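Long-range contacts in beta-lactamase-related domain-containing protein (Bacteroides dorei DSM 17855, PDB 5TGF), which is uncharacterised but is probably a hydrolase of the beta-lactamase family, and can bind calcium ions: residues L77-P82 / I98-L103; D81-W86 / G156-V161; L104-G109 / S263-G268; S108-Y113 / G149-I154. One frame throughout, in Å; residues are numbered along the deposited sequence.

Contact 1 (L77-P82 / I98-L103); sequences LSWDDP and ILLRQL
Asp80 and Arg101 form a salt bridge on the outer side of this contact, while Leu100 fills the inner side between Leu77 and Trp79. Arg101 NE meets Asp80 OD1 at 2.9 Å, nearly in line with the C-O bond; OD1 lies in the guanidinium plane, whereas the carboxylate itself is turned 78° from it. Water 1 accepts from Arg101 NH2 and donates weakly to the same OD1. Arg101 CG sits between its own N and carbonyl carbon (chi1 63°), which lays CG against Trp79 O, beside CB, before the extended chain runs out to the acid. Arg101 N also donates to Trp79 O at 3.0 Å. Next to it, Leu100 N donates to Asp81 O at 3.0 Å. These bonds tie a type I turn, Ser78 to Asp81, to the start of helix 100-103, the segment that leads into the His-Thr-Ser-Gly sequence common in this family. Leu99 is the N-cap, and its N-H is taken by Gln102 OE1. Leu100 CG is anti to its backbone N (chi1 173°), which sends CD2 to 3.7 Å from Trp79 CE3 and 4.0 Å from Leu77 CG. Leu77 belongs to a calcium site seen in this protein, although no ion is bound in this chain. Leu99 CD2 lies over the turn, 3.2 Å from Asp80 O, and the Pro82 CA-H points to Ile98 O. Asp81 faces the other way: its OD2 accepts from Ser78 N, and more strongly from Trp86 NE1.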
loop_
_atom_site.group_PDB
_atom_site.type_symbol
_atom_site.label_atom_id
_atom_site.label_comp_id
_atom_site.label_asym_id
_atom_site.label_seq_id
_atom_site.Cartn_x
_atom_site.Cartn_y
_atom_site.Cartn_z
ATOM N N LEU A 77 -4.760 20.809 4.864
ATOM C CA LEU A 77 -3.742 19.753 5.088
ATOM C C LEU A 77 -2.850 19.631 3.871
ATOM O O LEU A 77 -3.335 19.652 2.730
ATOM C CB LEU A 77 -4.423 18.408 5.369
ATOM C CG LEU A 77 -3.451 17.285 5.746
ATOM C CD1 LEU A 77 -2.769 17.563 7.094
ATOM C CD2 LEU A 77 -4.220 15.977 5.796
ATOM N N SER A 78 -1.543 19.574 4.102
ATOM C CA SER A 78 -0.572 19.528 3.020
ATOM C C SER A 78 0.535 18.512 3.328
ATOM O O SER A 78 0.847 18.262 4.476
ATOM C CB SER A 78 0.024 20.917 2.788
ATOM O OG SER A 78 1.365 20.846 2.305
ATOM N N TRP A 79 1.156 17.984 2.280
ATOM C CA TRP A 79 2.195 16.969 2.427
ATOM C C TRP A 79 3.381 17.459 3.239
ATOM O O TRP A 79 4.089 16.661 3.865
ATOM C CB TRP A 79 2.689 16.538 1.051
ATOM C CG TRP A 79 1.596 15.949 0.192
ATOM C CD1 TRP A 79 1.123 16.458 -0.969
ATOM C CD2 TRP A 79 0.775 14.790 0.493
ATOM N NE1 TRP A 79 0.114 15.644 -1.461
ATOM C CE2 TRP A 79 -0.134 14.636 -0.563
ATOM C CE3 TRP A 79 0.710 13.906 1.566
ATOM C CZ2 TRP A 79 -1.052 13.583 -0.622
ATOM C CZ3 TRP A 79 -0.208 12.846 1.523
ATOM C CH2 TRP A 79 -1.078 12.690 0.421
ATOM N N ASP A 80 3.623 18.770 3.223
ATOM C CA ASP A 80 4.735 19.343 3.963
ATOM C C ASP A 80 4.362 19.886 5.347
ATOM O O ASP A 80 5.219 20.420 6.040
ATOM C CB ASP A 80 5.390 20.412 3.103
ATOM C CG ASP A 80 5.919 19.843 1.777
ATOM O OD1 ASP A 80 6.593 18.792 1.792
ATOM O OD2 ASP A 80 5.626 20.419 0.708
ATOM N N ASP A 81 3.141 19.618 5.809
ATOM C CA ASP A 81 2.742 20.016 7.149
ATOM C C ASP A 81 3.416 19.166 8.248
ATOM O O ASP A 81 3.517 17.934 8.132
ATOM C CB ASP A 81 1.240 19.917 7.324
ATOM C CG ASP A 81 0.466 21.026 6.605
ATOM O OD1 ASP A 81 1.079 21.908 6.001
ATOM O OD2 ASP A 81 -0.777 20.973 6.626
ATOM N N PRO A 82 3.840 19.807 9.333
ATOM C CA PRO A 82 4.310 19.042 10.494
ATOM C C PRO A 82 3.178 18.518 11.333
ATOM O O PRO A 82 2.093 19.122 11.387
ATOM C CB PRO A 82 5.131 20.055 11.306
ATOM C CG PRO A 82 4.812 21.397 10.756
ATOM C CD PRO A 82 3.880 21.265 9.571
ATOM N N ILE A 98 7.945 16.203 12.518
ATOM C CA ILE A 98 7.862 15.249 11.410
ATOM C C ILE A 98 6.833 15.729 10.384
ATOM O O ILE A 98 5.757 16.217 10.752
ATOM C CB ILE A 98 7.514 13.835 11.923
ATOM C CG1 ILE A 98 8.625 13.310 12.840
ATOM C CG2 ILE A 98 7.335 12.865 10.750
ATOM C CD1 ILE A 98 8.359 12.026 13.610
ATOM N N LEU A 99 7.152 15.616 9.102
ATOM C CA LEU A 99 6.188 15.999 8.051
ATOM C C LEU A 99 5.274 14.848 7.662
ATOM O O LEU A 99 5.656 13.676 7.751
ATOM C CB LEU A 99 6.919 16.508 6.810
ATOM C CG LEU A 99 7.969 17.592 7.073
ATOM C CD1 LEU A 99 8.599 18.044 5.781
ATOM C CD2 LEU A 99 7.337 18.769 7.802
ATOM N N LEU A 100 4.089 15.194 7.178
ATOM C CA LEU A 100 3.139 14.200 6.733
ATOM C C LEU A 100 3.733 13.270 5.658
ATOM O O LEU A 100 3.549 12.059 5.718
ATOM C CB LEU A 100 1.873 14.872 6.230
ATOM C CG LEU A 100 0.831 13.981 5.575
ATOM C CD1 LEU A 100 0.298 12.905 6.528
ATOM C CD2 LEU A 100 -0.290 14.862 5.049
ATOM N N ARG A 101 4.439 13.834 4.696
ATOM C CA ARG A 101 5.060 13.026 3.643
ATOM C C ARG A 101 6.132 12.080 4.208
ATOM O O ARG A 101 6.389 11.015 3.620
ATOM C CB ARG A 101 5.655 13.921 2.559
ATOM C CG ARG A 101 6.783 14.833 3.007
ATOM C CD ARG A 101 7.405 15.513 1.787
ATOM N NE ARG A 101 8.395 16.505 2.142
ATOM C CZ ARG A 101 9.651 16.258 2.501
ATOM N NH1 ARG A 101 10.146 15.029 2.530
ATOM N NH2 ARG A 101 10.421 17.280 2.823
ATOM N N GLN A 102 6.739 12.440 5.345
ATOM C CA GLN A 102 7.762 11.578 5.965
ATOM C C GLN A 102 7.121 10.389 6.666
ATOM O O GLN A 102 7.675 9.274 6.651
ATOM C CB GLN A 102 8.637 12.335 6.964
ATOM C CG GLN A 102 9.565 13.315 6.244
ATOM C CD GLN A 102 10.320 14.277 7.159
ATOM O OE1 GLN A 102 9.865 14.642 8.238
ATOM N NE2 GLN A 102 11.451 14.749 6.672
ATOM N N LEU A 103 5.986 10.633 7.292
ATOM C CA LEU A 103 5.210 9.556 7.901
ATOM C C LEU A 103 4.873 8.482 6.862
ATOM O O LEU A 103 5.042 7.304 7.112
ATOM C CB LEU A 103 3.915 10.102 8.564
ATOM C CG LEU A 103 4.096 11.057 9.757
ATOM C CD1 LEU A 103 2.795 11.776 10.118
ATOM C CD2 LEU A 103 4.670 10.351 10.975
HETATM O O HOH W 1 9.314 20.320 3.177
#

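Contact 2 (D81-W86 / G156-V161); sequences DPVEKW and GRMAEV
The backbones approach most closely where Trp86 CA lies 6.0 Å from Met158 CA, and no hydrogen bond joins residues 81-86, with their short, weakly bonded helix, to residues 156-161 of helix 150-163. The contact is apolar packing within the helical part of the beta-lactamase fold. Met158, a selenomethionine, does most of the work. Its chain is extended at chi2 and bends at chi3 (74°), which lets the methyl turn in beneath the start of the short helix: CE is 3.6 Å from Pro82 O and 3.9 Å from Trp86 CD1. The selenium rests beside Val83, with SE 4.0 Å from Val83 CG2, and the two side chains cross at about a right angle. One helical turn on, Val161 CG1 comes to the edge of the indole, 4.0 Å from Trp86 CE3. Trp86 is fixed in rotation from its other end: NE1 donates an almost straight bond to Asp81 OD2, 2.9 Å away, with the oxygen in the ring plane. Lys85 NZ reaches that oxygen from the same face of the carboxylate and also pairs with Asp76. The second methyl of Val161, CG2, lies 3.6 Å above the guanidinium plane of Arg157, over its centre.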
loop_
_atom_site.group_PDB
_atom_site.type_symbol
_atom_site.label_atom_id
_atom_site.label_comp_id
_atom_site.label_asym_id
_atom_site.label_seq_id
_atom_site.Cartn_x
_atom_site.Cartn_y
_atom_site.Cartn_z
ATOM N N ASP A 81 3.141 19.618 5.809
ATOM C CA ASP A 81 2.742 20.016 7.149
ATOM C C ASP A 81 3.416 19.166 8.248
ATOM O O ASP A 81 3.517 17.934 8.132
ATOM C CB ASP A 81 1.240 19.917 7.324
ATOM C CG ASP A 81 0.466 21.026 6.605
ATOM O OD1 ASP A 81 1.079 21.908 6.001
ATOM O OD2 ASP A 81 -0.777 20.973 6.626
ATOM N N PRO A 82 3.840 19.807 9.333
ATOM C CA PRO A 82 4.310 19.042 10.494
ATOM C C PRO A 82 3.178 18.518 11.333
ATOM O O PRO A 82 2.093 19.122 11.387
ATOM C CB PRO A 82 5.131 20.055 11.306
ATOM C CG PRO A 82 4.812 21.397 10.756
ATOM C CD PRO A 82 3.880 21.265 9.571
ATOM N N VAL A 83 3.457 17.432 12.051
ATOM C CA VAL A 83 2.463 16.796 12.905
ATOM C C VAL A 83 1.798 17.818 13.859
ATOM O O VAL A 83 0.589 17.834 13.993
ATOM C CB VAL A 83 3.094 15.622 13.713
ATOM C CG1 VAL A 83 2.154 15.084 14.770
ATOM C CG2 VAL A 83 3.508 14.482 12.783
ATOM N N GLU A 84 2.619 18.646 14.509
ATOM C CA GLU A 84 2.166 19.535 15.565
ATOM C C GLU A 84 1.278 20.669 15.075
ATOM O O GLU A 84 0.553 21.263 15.863
ATOM C CB GLU A 84 3.383 20.100 16.324
ATOM C CG GLU A 84 4.288 20.975 15.451
ATOM C CD GLU A 84 5.748 20.915 15.876
ATOM O OE1 GLU A 84 6.630 21.298 15.069
ATOM O OE2 GLU A 84 6.029 20.454 17.010
ATOM N N LYS A 85 1.303 20.964 13.780
ATOM C CA LYS A 85 0.326 21.913 13.228
ATOM C C LYS A 85 -1.107 21.425 13.435
ATOM O O LYS A 85 -2.020 22.225 13.662
ATOM C CB LYS A 85 0.591 22.159 11.754
ATOM C CG LYS A 85 -0.510 22.929 11.039
ATOM C CD LYS A 85 -0.173 23.201 9.584
ATOM C CE LYS A 85 -1.371 23.817 8.875
ATOM N NZ LYS A 85 -1.227 23.848 7.399
ATOM N N TRP A 86 -1.301 20.114 13.345
ATOM C CA TRP A 86 -2.617 19.535 13.397
ATOM C C TRP A 86 -2.902 18.846 14.714
ATOM O O TRP A 86 -4.042 18.830 15.120
ATOM C CB TRP A 86 -2.844 18.578 12.212
ATOM C CG TRP A 86 -2.931 19.301 10.884
ATOM C CD1 TRP A 86 -1.903 19.582 10.038
ATOM C CD2 TRP A 86 -4.087 19.963 10.344
ATOM N NE1 TRP A 86 -2.363 20.325 8.979
ATOM C CE2 TRP A 86 -3.694 20.579 9.146
ATOM C CE3 TRP A 86 -5.402 20.117 10.780
ATOM C CZ2 TRP A 86 -4.575 21.302 8.351
ATOM C CZ3 TRP A 86 -6.293 20.828 9.981
ATOM C CH2 TRP A 86 -5.873 21.398 8.780
ATOM N N GLY A 156 -2.820 9.190 9.459
ATOM C CA GLY A 156 -4.249 9.029 9.439
ATOM C C GLY A 156 -4.984 9.963 10.406
ATOM O O GLY A 156 -6.048 10.482 10.076
ATOM N N ARG A 157 -4.442 10.134 11.617
ATOM C CA ARG A 157 -5.053 11.009 12.614
ATOM C C ARG A 157 -5.017 12.477 12.157
ATOM O O ARG A 157 -5.958 13.232 12.441
ATOM C CB ARG A 157 -4.354 10.865 13.950
ATOM C CG ARG A 157 -4.940 11.696 15.094
ATOM C CD ARG A 157 -6.348 11.331 15.424
ATOM N NE ARG A 157 -6.906 12.293 16.396
ATOM C CZ ARG A 157 -8.150 12.749 16.393
ATOM N NH1 ARG A 157 -9.046 12.317 15.519
ATOM N NH2 ARG A 157 -8.513 13.647 17.302
HETATM N N MSE A 158 -3.985 12.878 11.424
HETATM C CA MSE A 158 -3.913 14.254 10.957
HETATM C C MSE A 158 -5.047 14.498 9.954
HETATM O O MSE A 158 -5.695 15.558 10.001
HETATM C CB MSE A 158 -2.578 14.621 10.337
HETATM C CG MSE A 158 -1.396 14.610 11.309
HETATM SE SE MSE A 158 0.316 14.603 10.358
HETATM C CE MSE A 158 0.449 16.452 9.684
ATOM N N ALA A 159 -5.358 13.489 9.123
ATOM C CA ALA A 159 -6.458 13.611 8.168
ATOM C C ALA A 159 -7.812 13.664 8.886
ATOM O O ALA A 159 -8.699 14.453 8.491
ATOM C CB ALA A 159 -6.412 12.498 7.130
ATOM N N GLU A 160 -7.951 12.886 9.958
ATOM C CA GLU A 160 -9.162 12.872 10.764
ATOM C C GLU A 160 -9.459 14.275 11.331
ATOM O O GLU A 160 -10.603 14.727 11.312
ATOM C CB GLU A 160 -9.082 11.891 11.932
ATOM C CG GLU A 160 -9.163 10.433 11.561
ATOM C CD GLU A 160 -9.271 9.500 12.767
ATOM O OE1 GLU A 160 -8.995 9.914 13.920
ATOM O OE2 GLU A 160 -9.656 8.320 12.576
ATOM N N VAL A 161 -8.437 14.909 11.882
ATOM C CA VAL A 161 -8.572 16.245 12.438
ATOM C C VAL A 161 -8.912 17.278 11.359
ATOM O O VAL A 161 -9.767 18.124 11.558
ATOM C CB VAL A 161 -7.323 16.613 13.261
ATOM C CG1 VAL A 161 -7.322 18.087 13.681
ATOM C CG2 VAL A 161 -7.270 15.719 14.477
#

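Contact 3 (L104-G109 / S263-G268); sequences LSHTSG and SIYGLG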
loop_
_atom_site.group_PDB
_atom_site.type_symbol
_atom_site.label_atom_id
_atom_site.label_comp_id
_atom_site.label_asym_id
_atom_site.label_seq_id
_atom_site.Cartn_x
_atom_site.Cartn_y
_atom_site.Cartn_z
ATOM N N LEU A 104 4.435 8.908 5.687
ATOM C CA LEU A 104 3.908 7.981 4.691
ATOM C C LEU A 104 4.989 7.358 3.801
ATOM O O LEU A 104 4.656 6.658 2.853
ATOM C CB LEU A 104 2.879 8.699 3.825
ATOM C CG LEU A 104 1.572 9.084 4.491
ATOM C CD1 LEU A 104 0.813 10.117 3.682
ATOM C CD2 LEU A 104 0.699 7.869 4.713
ATOM N N SER A 105 6.255 7.737 4.009
ATOM C CA SER A 105 7.354 7.241 3.191
ATOM C C SER A 105 8.353 6.428 4.007
ATOM O O SER A 105 9.406 6.074 3.498
ATOM C CB SER A 105 8.070 8.396 2.508
ATOM O OG SER A 105 8.661 9.274 3.469
ATOM N N HIS A 106 7.985 6.072 5.248
ATOM C CA HIS A 106 8.823 5.302 6.132
ATOM C C HIS A 106 10.142 6.002 6.477
ATOM O O HIS A 106 11.170 5.330 6.647
ATOM C CB HIS A 106 9.067 3.922 5.557
ATOM C CG HIS A 106 7.797 3.195 5.271
ATOM N ND1 HIS A 106 6.897 2.884 6.270
ATOM C CD2 HIS A 106 7.219 2.817 4.106
ATOM C CE1 HIS A 106 5.831 2.320 5.732
ATOM N NE2 HIS A 106 6.026 2.230 4.430
ATOM N N THR A 107 10.140 7.338 6.407
ATOM C CA THR A 107 11.354 8.112 6.667
ATOM C C THR A 107 11.177 9.026 7.897
ATOM O O THR A 107 11.999 9.895 8.124
ATOM C CB THR A 107 11.829 8.930 5.466
ATOM O OG1 THR A 107 10.791 9.819 5.020
ATOM C CG2 THR A 107 12.227 8.025 4.329
ATOM N N SER A 108 10.185 8.744 8.736
ATOM C CA SER A 108 9.880 9.600 9.887
ATOM C C SER A 108 10.795 9.386 11.098
ATOM O O SER A 108 10.946 10.304 11.921
ATOM C CB SER A 108 8.439 9.412 10.323
ATOM O OG SER A 108 8.214 8.137 10.905
ATOM N N GLY A 109 11.323 8.166 11.236
ATOM C CA GLY A 109 12.001 7.718 12.450
ATOM C C GLY A 109 11.119 7.320 13.606
ATOM O O GLY A 109 11.625 7.054 14.706
ATOM N N SER A 263 15.477 5.662 -4.464
ATOM C CA SER A 263 14.149 6.272 -4.464
ATOM C C SER A 263 13.058 5.183 -4.459
ATOM O O SER A 263 12.164 5.148 -5.320
ATOM C CB SER A 263 13.990 7.179 -5.681
ATOM O OG SER A 263 14.140 6.466 -6.892
ATOM N N ILE A 264 13.112 4.327 -3.444
ATOM C CA ILE A 264 12.309 3.078 -3.452
ATOM C C ILE A 264 10.854 3.235 -3.002
ATOM O O ILE A 264 10.069 2.274 -3.094
ATOM C CB ILE A 264 12.980 1.971 -2.614
ATOM C CG1 ILE A 264 13.120 2.420 -1.146
ATOM C CG2 ILE A 264 14.306 1.594 -3.286
ATOM C CD1 ILE A 264 13.782 1.412 -0.239
ATOM N N TYR A 265 10.469 4.418 -2.534
ATOM C CA TYR A 265 9.116 4.557 -1.963
ATOM C C TYR A 265 8.559 5.936 -2.227
ATOM O O TYR A 265 9.292 6.929 -2.189
ATOM C CB TYR A 265 9.143 4.256 -0.445
ATOM C CG TYR A 265 7.903 3.622 0.122
ATOM C CD1 TYR A 265 7.698 2.251 0.060
ATOM C CD2 TYR A 265 6.902 4.407 0.721
ATOM C CE1 TYR A 265 6.570 1.664 0.604
ATOM C CE2 TYR A 265 5.760 3.822 1.252
ATOM C CZ TYR A 265 5.598 2.454 1.190
ATOM O OH TYR A 265 4.469 1.866 1.767
ATOM N N GLY A 266 7.250 5.982 -2.444
ATOM C CA GLY A 266 6.486 7.200 -2.554
ATOM C C GLY A 266 5.678 7.438 -1.301
ATOM O O GLY A 266 6.249 7.448 -0.191
ATOM N N LEU A 267 4.380 7.711 -1.459
ATOM C CA LEU A 267 3.442 7.783 -0.332
ATOM C C LEU A 267 2.620 6.512 -0.255
ATOM O O LEU A 267 1.807 6.206 -1.147
ATOM C CB LEU A 267 2.510 8.987 -0.466
ATOM C CG LEU A 267 3.216 10.332 -0.667
ATOM C CD1 LEU A 267 2.186 11.434 -0.913
ATOM C CD2 LEU A 267 4.053 10.710 0.539
ATOM N N GLY A 268 2.943 5.667 0.710
ATOM C CA GLY A 268 2.265 4.367 0.862
ATOM C C GLY A 268 2.380 3.375 -0.294
ATOM O O GLY A 268 1.509 2.561 -0.466
#
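Tyr265 and His106 meet ring to ring, with the edge of the imidazole directed at the face of the phenol. The centroids are 4.5 Å apart and the planes 68° from each other, so the pair is T-shaped. His106 CG stands anti to its carbonyl carbon (chi1 -56°), which helps carry the imidazole to the tyrosine face. From Tyr265 CB, directed toward 104-109, the ring passes beside Ser105 and Leu104 O and ends at the imidazole. Its CG and CD1 lie farther from His106. On one side Tyr265 CD2 is 3.8 Å from Ser105 CA; beyond it, Tyr265 CE2 has Leu104 O in the ring plane at 3.4 Å, an edge contact with a carbonyl. His106 CD2 sits over the rim at Tyr265 CE2 and CZ, 3.4 Å from each, while CE1 is covered more loosely. At the tip, Tyr265 OH accepts a weak hydrogen bond from His106 NE2 at 3.1 Å. The imidazole thus uses its C-H on the ring face and its N-H on the hydroxyl. The carbonyl at the ring edge is gripped as well: Gly268 N donates to Leu104 O at 2.9 Å. Behind this bond, Leu104 CB touches Leu267 CD2 at 4.0 Å, and Ser105 CB rests on Gly266 O. All the touching residues are buried. Trp270 meets the tyrosine edge-to-face, and Tyr147 meets the histidine ring. Both His106 and Tyr265 touch Lys61, part of an apparent SxxK pattern, so the histidine of the His-Thr-Ser-Gly motif here probably borders the active site found in serine beta-lactamase relatives.

Contact 4 (S108-Y113 / G149-I154); sequences SGVRPY and GLAMQI
At the N-terminal start of helix 150-163, the carbonyl of Pro112 receives two successive backbone N-H groups. Gly149 N reaches Pro112 O at 2.9 Å, in the carbonyl plane and on a lone pair; Leu150 N comes to the same oxygen at 3.1 Å but from 38° above that plane. The next amide is served through solvent: water 2 accepts from Ala151 N and donates to Arg111 O, 2.9 Å in each case. Leu150 CG is anti to its carbonyl carbon (chi1 -58°), which folds the side chain back over the loop and places CD1 3.3 Å from Arg111 O and close to the carbonyl carbon of Tyr113. Val110 crosses Leu150 at about a right angle, its CG1 4.0 Å from Leu150 CB, and its CB also packs on the methyl of Ala151. Ala151 CB also touches Ser108 OG at 3.4 Å. The hydroxyl oxygen accepts from Val110 N in an ST turn, which shapes the loop just where it meets the helix. With no side chain at Gly149, the Tyr113 ring can draw in close, Tyr113 CE1 standing 3.6 Å from Gly149 N. Tyr113 also borders residues of the apparent SxxK pattern and a bound glycerol, so this rim probably belongs to the active-site pocket. Tyr113 O is held by Arg111 NE, nearly in line with the C=O and in the guanidinium plane. Three consecutive amides at the helix start therefore find oxygen partners outside the helix, and the partial positive charge expected there would probably strengthen these bonds.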
loop_
_atom_site.group_PDB
_atom_site.type_symbol
_atom_site.label_atom_id
_atom_site.label_comp_id
_atom_site.label_asym_id
_atom_site.label_seq_id
_atom_site.Cartn_x
_atom_site.Cartn_y
_atom_site.Cartn_z
ATOM N N SER A 108 10.185 8.744 8.736
ATOM C CA SER A 108 9.880 9.600 9.887
ATOM C C SER A 108 10.795 9.386 11.098
ATOM O O SER A 108 10.946 10.304 11.921
ATOM C CB SER A 108 8.439 9.412 10.323
ATOM O OG SER A 108 8.214 8.137 10.905
ATOM N N GLY A 109 11.323 8.166 11.236
ATOM C CA GLY A 109 12.001 7.718 12.450
ATOM C C GLY A 109 11.119 7.320 13.606
ATOM O O GLY A 109 11.625 7.054 14.706
ATOM N N VAL A 110 9.804 7.263 13.387
ATOM C CA VAL A 110 8.900 6.715 14.386
ATOM C C VAL A 110 9.142 5.195 14.498
ATOM O O VAL A 110 9.446 4.523 13.514
ATOM C CB VAL A 110 7.441 7.032 14.044
ATOM C CG1 VAL A 110 6.475 6.332 15.001
ATOM C CG2 VAL A 110 7.227 8.534 14.065
ATOM N N ARG A 111 9.052 4.665 15.712
ATOM C CA ARG A 111 9.283 3.229 15.906
ATOM C C ARG A 111 8.336 2.436 14.953
ATOM O O ARG A 111 7.177 2.826 14.823
ATOM C CB ARG A 111 8.974 2.890 17.358
ATOM C CG ARG A 111 9.499 1.559 17.812
ATOM C CD ARG A 111 8.928 1.201 19.173
ATOM N NE ARG A 111 9.186 -0.204 19.427
ATOM C CZ ARG A 111 10.218 -0.664 20.115
ATOM N NH1 ARG A 111 11.034 0.181 20.716
ATOM N NH2 ARG A 111 10.413 -1.974 20.226
ATOM N N PRO A 112 8.810 1.353 14.314
ATOM C CA PRO A 112 7.930 0.605 13.412
ATOM C C PRO A 112 6.630 0.055 14.010
ATOM O O PRO A 112 5.579 0.173 13.379
ATOM C CB PRO A 112 8.811 -0.551 12.936
ATOM C CG PRO A 112 10.215 0.010 12.986
ATOM C CD PRO A 112 10.195 0.858 14.238
ATOM N N TYR A 113 6.735 -0.622 15.148
ATOM C CA TYR A 113 5.589 -1.258 15.821
ATOM C C TYR A 113 5.692 -1.052 17.331
ATOM O O TYR A 113 6.757 -0.673 17.842
ATOM C CB TYR A 113 5.509 -2.748 15.461
ATOM C CG TYR A 113 5.361 -2.940 13.975
ATOM C CD1 TYR A 113 4.128 -2.683 13.334
ATOM C CD2 TYR A 113 6.463 -3.217 13.185
ATOM C CE1 TYR A 113 4.008 -2.781 11.964
ATOM C CE2 TYR A 113 6.362 -3.280 11.808
ATOM C CZ TYR A 113 5.134 -3.054 11.191
ATOM O OH TYR A 113 5.039 -3.090 9.807
ATOM N N GLY A 149 4.581 0.577 10.702
ATOM C CA GLY A 149 3.139 0.830 10.741
ATOM C C GLY A 149 2.678 1.966 11.654
ATOM O O GLY A 149 1.650 2.571 11.409
ATOM N N LEU A 150 3.440 2.306 12.681
ATOM C CA LEU A 150 2.981 3.347 13.608
ATOM C C LEU A 150 2.890 4.734 12.995
ATOM O O LEU A 150 1.978 5.482 13.333
ATOM C CB LEU A 150 3.840 3.384 14.884
ATOM C CG LEU A 150 3.907 2.087 15.708
ATOM C CD1 LEU A 150 4.728 2.318 16.971
ATOM C CD2 LEU A 150 2.505 1.647 16.074
ATOM N N ALA A 151 3.859 5.123 12.170
ATOM C CA ALA A 151 3.860 6.461 11.611
ATOM C C ALA A 151 2.622 6.756 10.806
ATOM O O ALA A 151 2.095 7.869 10.861
ATOM C CB ALA A 151 5.104 6.707 10.770
HETATM N N MSE A 152 2.101 5.758 10.100
HETATM C CA MSE A 152 0.900 5.975 9.290
HETATM C C MSE A 152 -0.311 6.179 10.150
HETATM O O MSE A 152 -1.287 6.767 9.701
HETATM C CB MSE A 152 0.722 4.888 8.227
HETATM C CG MSE A 152 1.804 5.120 7.169
HETATM SE SE MSE A 152 1.643 3.779 5.746
HETATM C CE MSE A 152 -0.271 3.899 5.350
ATOM N N GLN A 153 -0.288 5.665 11.388
ATOM C CA GLN A 153 -1.374 5.969 12.337
ATOM C C GLN A 153 -1.460 7.450 12.602
ATOM O O GLN A 153 -2.543 8.017 12.632
ATOM C CB GLN A 153 -1.219 5.235 13.667
ATOM C CG GLN A 153 -1.128 3.741 13.567
ATOM C CD GLN A 153 -2.439 3.102 13.204
ATOM O OE1 GLN A 153 -2.785 2.989 12.021
ATOM N NE2 GLN A 153 -3.176 2.665 14.214
ATOM N N ILE A 154 -0.309 8.079 12.768
ATOM C CA ILE A 154 -0.243 9.526 12.985
ATOM C C ILE A 154 -0.745 10.264 11.744
ATOM O O ILE A 154 -1.566 11.181 11.867
ATOM C CB ILE A 154 1.177 9.977 13.316
ATOM C CG1 ILE A 154 1.692 9.270 14.585
ATOM C CG2 ILE A 154 1.252 11.485 13.485
ATOM C CD1 ILE A 154 3.082 9.734 14.957
HETATM O O HOH W 2 6.350 3.554 12.152
#

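In the fold
From the N terminus, the chain leaves helix 60-74 and enters the loop 77-82, where contact 1 closes a short excursion through helix 83-86 to reach helix 100-103. Contact 2 starts from the same stretch, sharing Asp81 and Pro82, but closes a far longer loop onto helix 150-163. Contact 4 is nested inside that loop and uses an earlier part of the same helix. Contact 3 begins alongside contact 4, sharing Ser108 and Gly109, yet runs on to 263-268, ahead of strand 270-274; it crosses contact 2. Leu103 packs against both Met158 and Ile154, so helix 100-103 links contacts 1, 2 and 4, while Trp79 touches Leu104 and Leu267 of contact 3.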